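Local coordinates for protein neurotoxin (Clostridium botulinum, PDB 1ZB7) that acts as a zinc endopeptidase in the host cytosol, cleaving the synaptobrevins VAMP1, VAMP2 and VAMP3, with the VAMP2 cut falling between two alanines, at residues N121-N135 against M177-R190. Sequence-based numbering, arbitrary orientation.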
ATOM      1  N   ASN A 121     -30.639  -9.306 -15.418  1.00 39.54           N
ATOM      2  CA  ASN A 121     -29.637  -8.248 -15.208  1.00 39.91           C
ATOM      3  C   ASN A 121     -30.360  -6.952 -15.467  1.00 40.84           C
ATOM      4  O   ASN A 121     -31.508  -6.985 -15.742  1.00 38.27           O
ATOM      5  CB  ASN A 121     -28.403  -8.375 -16.110  1.00 40.52           C
ATOM      6  CG  ASN A 121     -28.734  -8.561 -17.579  1.00 39.08           C
ATOM      7  OD1 ASN A 121     -29.424  -7.765 -18.171  1.00 40.19           O
ATOM      8  ND2 ASN A 121     -28.153  -9.579 -18.187  1.00 42.89           N
ATOM      9  N   ALA A 122     -29.663  -5.827 -15.332  1.00 41.71           N
ATOM     10  CA  ALA A 122     -30.235  -4.485 -15.491  1.00 42.74           C
ATOM     11  C   ALA A 122     -31.051  -4.321 -16.732  1.00 43.50           C
ATOM     12  O   ALA A 122     -31.939  -3.531 -16.740  1.00 44.46           O
ATOM     13  CB  ALA A 122     -29.083  -3.401 -15.503  1.00 43.81           C
ATOM     14  N   SER A 123     -30.773  -5.061 -17.789  1.00 45.61           N
ATOM     15  CA  SER A 123     -31.492  -4.878 -19.041  1.00 46.81           C
ATOM     16  C   SER A 123     -32.611  -5.851 -19.226  1.00 47.21           C
ATOM     17  O   SER A 123     -33.276  -5.839 -20.265  1.00 47.87           O
ATOM     18  CB  SER A 123     -30.506  -5.125 -20.172  1.00 48.51           C
ATOM     19  OG  SER A 123     -30.201  -6.524 -20.161  1.00 53.02           O
ATOM     20  N   THR A 124     -32.835  -6.758 -18.270  1.00 47.62           N
ATOM     21  CA  THR A 124     -34.019  -7.626 -18.398  1.00 47.02           C
ATOM     22  C   THR A 124     -35.209  -6.978 -17.740  1.00 45.47           C
ATOM     23  O   THR A 124     -35.047  -6.336 -16.723  1.00 44.91           O
ATOM     24  CB  THR A 124     -33.742  -9.072 -17.895  1.00 48.63           C
ATOM     25  OG1 THR A 124     -33.292  -9.043 -16.545  1.00 52.73           O
ATOM     26  CG2 THR A 124     -32.604  -9.688 -18.725  1.00 44.75           C
ATOM     27  N   PRO A 125     -36.413  -7.149 -18.327  1.00 43.65           N
ATOM     28  CA  PRO A 125     -37.623  -6.623 -17.685  1.00 43.80           C
ATOM     29  C   PRO A 125     -37.778  -7.122 -16.227  1.00 42.16           C
ATOM     30  O   PRO A 125     -37.688  -8.278 -15.984  1.00 39.05           O
ATOM     31  CB  PRO A 125     -38.805  -7.107 -18.615  1.00 43.59           C
ATOM     32  CG  PRO A 125     -38.125  -7.473 -19.956  1.00 44.05           C
ATOM     33  CD  PRO A 125     -36.706  -7.882 -19.576  1.00 43.77           C
ATOM     34  N   PRO A 126     -38.036  -6.210 -15.287  1.00 42.63           N
ATOM     35  CA  PRO A 126     -38.126  -6.506 -13.875  1.00 42.70           C
ATOM     36  C   PRO A 126     -39.221  -7.509 -13.534  1.00 42.71           C
ATOM     37  O   PRO A 126     -39.110  -8.214 -12.555  1.00 42.56           O
ATOM     38  CB  PRO A 126     -38.472  -5.128 -13.269  1.00 44.12           C
ATOM     39  CG  PRO A 126     -37.828  -4.165 -14.195  1.00 43.11           C
ATOM     40  CD  PRO A 126     -38.262  -4.759 -15.521  1.00 42.95           C
ATOM     41  N   ASP A 127     -40.252  -7.566 -14.359  1.00 42.61           N
ATOM     42  CA  ASP A 127     -41.320  -8.491 -14.186  1.00 42.83           C
ATOM     43  C   ASP A 127     -41.094  -9.905 -14.794  1.00 42.42           C
ATOM     44  O   ASP A 127     -41.998 -10.762 -14.700  1.00 38.00           O
ATOM     45  CB  ASP A 127     -42.621  -7.861 -14.595  1.00 41.40           C
ATOM     46  CG  ASP A 127     -42.847  -7.796 -16.125  1.00 45.64           C
ATOM     47  OD1 ASP A 127     -41.893  -7.791 -16.916  1.00 48.14           O
ATOM     48  OD2 ASP A 127     -44.054  -7.632 -16.526  1.00 48.70           O
ATOM     49  N   LYS A 128     -39.899 -10.120 -15.343  1.00 42.16           N
ATOM     50  CA  LYS A 128     -39.500 -11.453 -15.831  1.00 43.79           C
ATOM     51  C   LYS A 128     -38.160 -12.050 -15.289  1.00 41.69           C
ATOM     52  O   LYS A 128     -37.348 -11.347 -14.733  1.00 42.89           O
ATOM     53  CB  LYS A 128     -39.461 -11.509 -17.360  1.00 45.47           C
ATOM     54  CG  LYS A 128     -40.771 -11.720 -17.959  1.00 48.71           C
ATOM     55  CD  LYS A 128     -40.760 -11.599 -19.461  1.00 55.52           C
ATOM     56  CE  LYS A 128     -42.158 -11.572 -20.055  1.00 57.07           C
ATOM     57  NZ  LYS A 128     -42.472 -12.939 -20.663  1.00 63.67           N
ATOM     58  N   PHE A 129     -38.123 -13.384 -15.284  1.00 40.23           N
ATOM     59  CA  PHE A 129     -36.994 -14.124 -15.227  1.00 41.75           C
ATOM     60  C   PHE A 129     -36.518 -14.377 -16.701  1.00 42.92           C
ATOM     61  O   PHE A 129     -37.347 -14.664 -17.601  1.00 42.52           O
ATOM     62  CB  PHE A 129     -37.160 -15.442 -14.499  1.00 41.85           C
ATOM     63  CG  PHE A 129     -37.314 -15.346 -12.949  1.00 41.07           C
ATOM     64  CD1 PHE A 129     -36.577 -14.438 -12.194  1.00 40.83           C
ATOM     65  CD2 PHE A 129     -38.113 -16.255 -12.272  1.00 33.52           C
ATOM     66  CE1 PHE A 129     -36.648 -14.446 -10.782  1.00 41.37           C
ATOM     67  CE2 PHE A 129     -38.164 -16.263 -10.885  1.00 34.23           C
ATOM     68  CZ  PHE A 129     -37.533 -15.360 -10.143  1.00 38.78           C
ATOM     69  N   ALA A 130     -35.215 -14.264 -16.895  1.00 41.05           N
ATOM     70  CA  ALA A 130     -34.555 -14.471 -18.174  1.00 42.64           C
ATOM     71  C   ALA A 130     -33.282 -15.327 -17.881  1.00 42.25           C
ATOM     72  O   ALA A 130     -32.345 -14.832 -17.338  1.00 44.16           O
ATOM     73  CB  ALA A 130     -34.176 -13.084 -18.815  1.00 41.44           C
ATOM     74  N   ALA A 131     -33.321 -16.613 -18.172  1.00 42.63           N
ATOM     75  CA  ALA A 131     -32.186 -17.520 -18.026  1.00 42.80           C
ATOM     76  C   ALA A 131     -31.230 -17.434 -19.194  1.00 45.13           C
ATOM     77  O   ALA A 131     -30.077 -17.790 -19.086  1.00 45.33           O
ATOM     78  CB  ALA A 131     -32.687 -18.931 -17.880  1.00 42.43           C
ATOM     79  N   ASN A 132     -31.704 -16.942 -20.313  1.00 47.44           N
ATOM     80  CA  ASN A 132     -30.972 -17.007 -21.532  1.00 51.05           C
ATOM     81  C   ASN A 132     -30.096 -15.790 -21.702  1.00 50.82           C
ATOM     82  O   ASN A 132     -30.142 -15.153 -22.764  1.00 53.27           O
ATOM     83  CB  ASN A 132     -31.941 -17.043 -22.697  1.00 50.74           C
ATOM     84  CG  ASN A 132     -32.852 -15.790 -22.707  1.00 59.70           C
ATOM     85  OD1 ASN A 132     -34.020 -15.760 -22.124  1.00 64.07           O
ATOM     86  ND2 ASN A 132     -32.316 -14.716 -23.344  1.00 67.97           N
ATOM     87  N   VAL A 133     -29.394 -15.391 -20.643  1.00 49.61           N
ATOM     88  CA  VAL A 133     -28.538 -14.232 -20.698  1.00 47.03           C
ATOM     89  C   VAL A 133     -27.132 -14.613 -20.234  1.00 47.06           C
ATOM     90  O   VAL A 133     -26.971 -15.570 -19.463  1.00 45.89           O
ATOM     91  CB  VAL A 133     -29.079 -13.067 -19.862  1.00 46.04           C
ATOM     92  CG1 VAL A 133     -30.379 -12.556 -20.477  1.00 47.59           C
ATOM     93  CG2 VAL A 133     -29.216 -13.429 -18.394  1.00 44.25           C
ATOM     94  N   ALA A 134     -26.157 -13.791 -20.633  1.00 45.67           N
ATOM     95  CA  ALA A 134     -24.745 -14.177 -20.602  1.00 46.21           C
ATOM     96  C   ALA A 134     -24.222 -14.268 -19.186  1.00 45.35           C
ATOM     97  O   ALA A 134     -23.332 -15.081 -18.938  1.00 45.88           O
ATOM     98  CB  ALA A 134     -23.900 -13.198 -21.435  1.00 46.21           C
ATOM     99  N   ASN A 135     -24.817 -13.516 -18.247  1.00 43.28           N
ATOM    100  CA  ASN A 135     -24.427 -13.684 -16.835  1.00 42.25           C
ATOM    101  C   ASN A 135     -24.986 -14.958 -16.163  1.00 41.91           C
ATOM    102  O   ASN A 135     -24.659 -15.242 -14.991  1.00 43.41           O
ATOM    103  CB  ASN A 135     -24.773 -12.440 -15.961  1.00 41.09           C
ATOM    104  CG  ASN A 135     -26.207 -12.012 -16.025  1.00 41.48           C
ATOM    105  OD1 ASN A 135     -26.726 -11.678 -17.108  1.00 44.70           O
ATOM    106  ND2 ASN A 135     -26.867 -11.917 -14.842  1.00 38.48           N
ATOM    107  N   MET A 177     -21.610  -7.035 -19.201  1.00 93.23           N
ATOM    108  CA  MET A 177     -22.633  -6.766 -20.185  1.00 93.48           C
ATOM    109  C   MET A 177     -22.380  -5.422 -20.850  1.00 93.07           C
ATOM    110  O   MET A 177     -21.379  -4.729 -20.550  1.00 93.31           O
ATOM    111  CB  MET A 177     -24.003  -6.782 -19.502  1.00 93.95           C
ATOM    112  CG  MET A 177     -24.182  -7.910 -18.405  1.00 95.53           C
ATOM    113  SD  MET A 177     -24.110  -9.639 -18.940  1.00 96.51           S
ATOM    114  CE  MET A 177     -25.238  -9.591 -20.351  1.00 96.37           C
ATOM    115  N   ASN A 178     -23.270  -5.090 -21.781  1.00 92.01           N
ATOM    116  CA  ASN A 178     -23.286  -3.777 -22.427  1.00 91.13           C
ATOM    117  C   ASN A 178     -23.912  -2.739 -21.469  1.00 89.56           C
ATOM    118  O   ASN A 178     -25.139  -2.736 -21.226  1.00 89.19           O
ATOM    119  CB  ASN A 178     -24.055  -3.841 -23.757  1.00 91.38           C
ATOM    120  CG  ASN A 178     -24.163  -2.479 -24.441  1.00 92.65           C
ATOM    121  OD1 ASN A 178     -25.258  -2.089 -24.907  1.00 93.39           O
ATOM    122  ND2 ASN A 178     -23.032  -1.732 -24.487  1.00 90.87           N
ATOM    123  N   GLY A 179     -23.053  -1.864 -20.947  1.00 87.50           N
ATOM    124  CA  GLY A 179     -23.425  -0.952 -19.870  1.00 85.72           C
ATOM    125  C   GLY A 179     -23.185  -1.677 -18.549  1.00 83.88           C
ATOM    126  O   GLY A 179     -22.050  -2.002 -18.200  1.00 84.42           O
ATOM    127  N   HIS A 180     -24.277  -1.966 -17.854  1.00 80.77           N
ATOM    128  CA  HIS A 180     -24.294  -2.533 -16.494  1.00 78.13           C
ATOM    129  C   HIS A 180     -23.318  -3.705 -16.072  1.00 73.81           C
ATOM    130  O   HIS A 180     -22.671  -4.399 -16.901  1.00 73.76           O
ATOM    131  CB  HIS A 180     -25.724  -2.962 -16.249  1.00 79.16           C
ATOM    132  CG  HIS A 180     -26.211  -3.983 -17.246  1.00 83.94           C
ATOM    133  ND1 HIS A 180     -26.070  -5.352 -17.055  1.00 83.64           N
ATOM    134  CD2 HIS A 180     -26.820  -3.826 -18.453  1.00 86.05           C
ATOM    135  CE1 HIS A 180     -26.578  -5.985 -18.102  1.00 86.58           C
ATOM    136  NE2 HIS A 180     -27.041  -5.087 -18.961  1.00 87.84           N
ATOM    137  N   SER A 181     -23.225  -3.911 -14.758  1.00 67.62           N
ATOM    138  CA  SER A 181     -22.346  -4.950 -14.202  1.00 62.72           C
ATOM    139  C   SER A 181     -23.008  -5.776 -13.090  1.00 57.01           C
ATOM    140  O   SER A 181     -23.043  -5.357 -11.933  1.00 55.09           O
ATOM    141  CB  SER A 181     -21.079  -4.345 -13.673  1.00 62.63           C
ATOM    142  OG  SER A 181     -20.282  -5.399 -13.158  1.00 66.48           O
ATOM    143  N   PRO A 182     -23.548  -6.941 -13.457  1.00 51.34           N
ATOM    144  CA  PRO A 182     -24.339  -7.750 -12.509  1.00 49.53           C
ATOM    145  C   PRO A 182     -23.677  -8.193 -11.216  1.00 46.26           C
ATOM    146  O   PRO A 182     -24.366  -8.355 -10.203  1.00 43.40           O
ATOM    147  CB  PRO A 182     -24.850  -8.966 -13.342  1.00 48.96           C
ATOM    148  CG  PRO A 182     -24.261  -8.874 -14.668  1.00 50.95           C
ATOM    149  CD  PRO A 182     -23.569  -7.499 -14.820  1.00 50.88           C
ATOM    150  N   ILE A 183     -22.371  -8.364 -11.253  1.00 44.88           N
ATOM    151  CA  ILE A 183     -21.612  -8.754 -10.089  1.00 45.77           C
ATOM    152  C   ILE A 183     -21.467  -7.676  -9.002  1.00 43.81           C
ATOM    153  O   ILE A 183     -21.040  -8.004  -7.909  1.00 40.67           O
ATOM    154  CB  ILE A 183     -20.210  -9.270 -10.453  1.00 48.00           C
ATOM    155  CG1 ILE A 183     -19.308  -8.209 -11.065  1.00 49.50           C
ATOM    156  CG2 ILE A 183     -20.333 -10.516 -11.375  1.00 50.91           C
ATOM    157  CD1 ILE A 183     -17.870  -8.788 -11.156  1.00 51.24           C
ATOM    158  N   SER A 184     -21.828  -6.426  -9.339  1.00 42.88           N
ATOM    159  CA  SER A 184     -21.839  -5.335  -8.417  1.00 43.57           C
ATOM    160  C   SER A 184     -23.259  -4.752  -8.188  1.00 43.86           C
ATOM    161  O   SER A 184     -23.379  -3.709  -7.537  1.00 43.70           O
ATOM    162  CB  SER A 184     -20.899  -4.230  -8.941  1.00 43.97           C
ATOM    163  OG  SER A 184     -21.437  -3.651 -10.134  1.00 44.76           O
ATOM    164  N   GLU A 185     -24.316  -5.379  -8.732  1.00 43.85           N
ATOM    165  CA  GLU A 185     -25.674  -4.858  -8.585  1.00 43.58           C
ATOM    166  C   GLU A 185     -26.674  -5.881  -8.033  1.00 43.05           C
ATOM    167  O   GLU A 185     -27.886  -5.779  -8.326  1.00 45.33           O
ATOM    168  CB  GLU A 185     -26.204  -4.344  -9.903  1.00 44.10           C
ATOM    169  CG  GLU A 185     -25.327  -3.425 -10.643  1.00 45.89           C
ATOM    170  CD  GLU A 185     -25.773  -3.299 -12.076  1.00 52.30           C
ATOM    171  OE1 GLU A 185     -26.475  -4.206 -12.588  1.00 58.05           O
ATOM    172  OE2 GLU A 185     -25.427  -2.294 -12.720  1.00 58.37           O
ATOM    173  N   GLY A 186     -26.197  -6.861  -7.265  1.00 41.06           N
ATOM    174  CA  GLY A 186     -27.086  -7.816  -6.554  1.00 40.38           C
ATOM    175  C   GLY A 186     -27.508  -9.019  -7.398  1.00 40.20           C
ATOM    176  O   GLY A 186     -27.748 -10.081  -6.880  1.00 39.18           O
ATOM    177  N   PHE A 187     -27.593  -8.854  -8.717  1.00 40.49           N
ATOM    178  CA  PHE A 187     -27.956  -9.991  -9.597  1.00 41.05           C
ATOM    179  C   PHE A 187     -26.954 -11.126  -9.452  1.00 41.86           C
ATOM    180  O   PHE A 187     -27.333 -12.287  -9.373  1.00 42.76           O
ATOM    181  CB  PHE A 187     -27.968  -9.542 -11.065  1.00 40.79           C
ATOM    182  CG  PHE A 187     -28.926  -8.469 -11.358  1.00 42.03           C
ATOM    183  CD1 PHE A 187     -30.270  -8.759 -11.555  1.00 39.54           C
ATOM    184  CD2 PHE A 187     -28.504  -7.143 -11.498  1.00 43.22           C
ATOM    185  CE1 PHE A 187     -31.148  -7.770 -11.847  1.00 38.86           C
ATOM    186  CE2 PHE A 187     -29.408  -6.165 -11.792  1.00 40.73           C
ATOM    187  CZ  PHE A 187     -30.748  -6.492 -11.947  1.00 39.71           C
ATOM    188  N   GLY A 188     -25.667 -10.762  -9.378  1.00 41.90           N
ATOM    189  CA  GLY A 188     -24.566 -11.698  -9.411  1.00 42.34           C
ATOM    190  C   GLY A 188     -24.413 -12.200 -10.834  1.00 42.09           C
ATOM    191  O   GLY A 188     -25.184 -11.793 -11.725  1.00 43.56           O
ATOM    192  N   ALA A 189     -23.532 -13.154 -11.019  1.00 40.88           N
ATOM    193  CA  ALA A 189     -23.141 -13.568 -12.375  1.00 42.14           C
ATOM    194  C   ALA A 189     -22.366 -14.810 -12.224  1.00 41.53           C
ATOM    195  O   ALA A 189     -21.728 -15.008 -11.196  1.00 40.95           O
ATOM    196  CB  ALA A 189     -22.244 -12.525 -13.024  1.00 43.82           C
ATOM    197  N   ARG A 190     -22.534 -15.715 -13.187  1.00 41.42           N
ATOM    198  CA  ARG A 190     -21.732 -16.897 -13.221  1.00 40.38           C
ATOM    199  C   ARG A 190     -20.259 -16.414 -13.284  1.00 39.92           C
ATOM    200  O   ARG A 190     -19.924 -15.431 -13.951  1.00 37.34           O
ATOM    201  CB  ARG A 190     -22.055 -17.761 -14.431  1.00 39.99           C
ATOM    202  CG  ARG A 190     -21.711 -17.118 -15.736  1.00 37.70           C
ATOM    203  CD  ARG A 190     -22.249 -17.835 -16.877  1.00 44.36           C
ATOM    204  NE  ARG A 190     -21.743 -17.353 -18.147  1.00 48.25           N
ATOM    205  CZ  ARG A 190     -20.529 -17.621 -18.587  1.00 53.09           C
ATOM    206  NH1 ARG A 190     -19.720 -18.374 -17.825  1.00 57.20           N
ATOM    207  NH2 ARG A 190     -20.105 -17.105 -19.750  1.00 51.53           N
TER
HETATM  208  O   HOH W   1     -26.534  -6.009 -14.617  1.00 51.64           O
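Asn121 and His180 each carry CG between the backbone N and the carbonyl carbon (chi1 50° and 59°), so that the two side chains cross at about a right angle, the amide and ring planes 34° apart. CE1 of His180 comes within 3.4 Å of Asn121 OD1, while the methyl of Ala122, short enough to sit close over one imidazole face in a CH-pi contact, has its CB 3.4 Å from His180 CG. Asparagine suits position 121 because its amide bonds at both ends. OD1 takes Ser123 N on a lone pair, closing an Asx turn; Asn121 ND2 gives a nearly straight bond, 2.8 Å, to Asn135 OD1. These bonds fix the rotation of the amide. On the backbone side, Asn121 CA stands over the centre of the Phe187 ring, a CH-pi contact 3.6 Å from CA to the centroid. Farther along, Arg190 runs extended from CG to NE and grips two successive carbonyls: its backbone N bonds Asn135 O at 2.8 Å, and NE reaches Ala134 O at 2.9 Å. Its NH2 is bonded to Pro24 O, so one arginine ties three parts of the chain together. Asn135 CB rests on Pro182 CG and Ala189 CB, and its ND2 bonds Gly120 O. A water accepts from Ala122 N, donates to Glu185 OE1 and lies 2.6 Å from His180 ND1. The contact therefore joins two loops of the protease domain, with helix 282-303 against Phe187, through amides, carbonyls and a shared water; a carboxylate so near the imidazole, bridged by that water, would probably favour its protonated form.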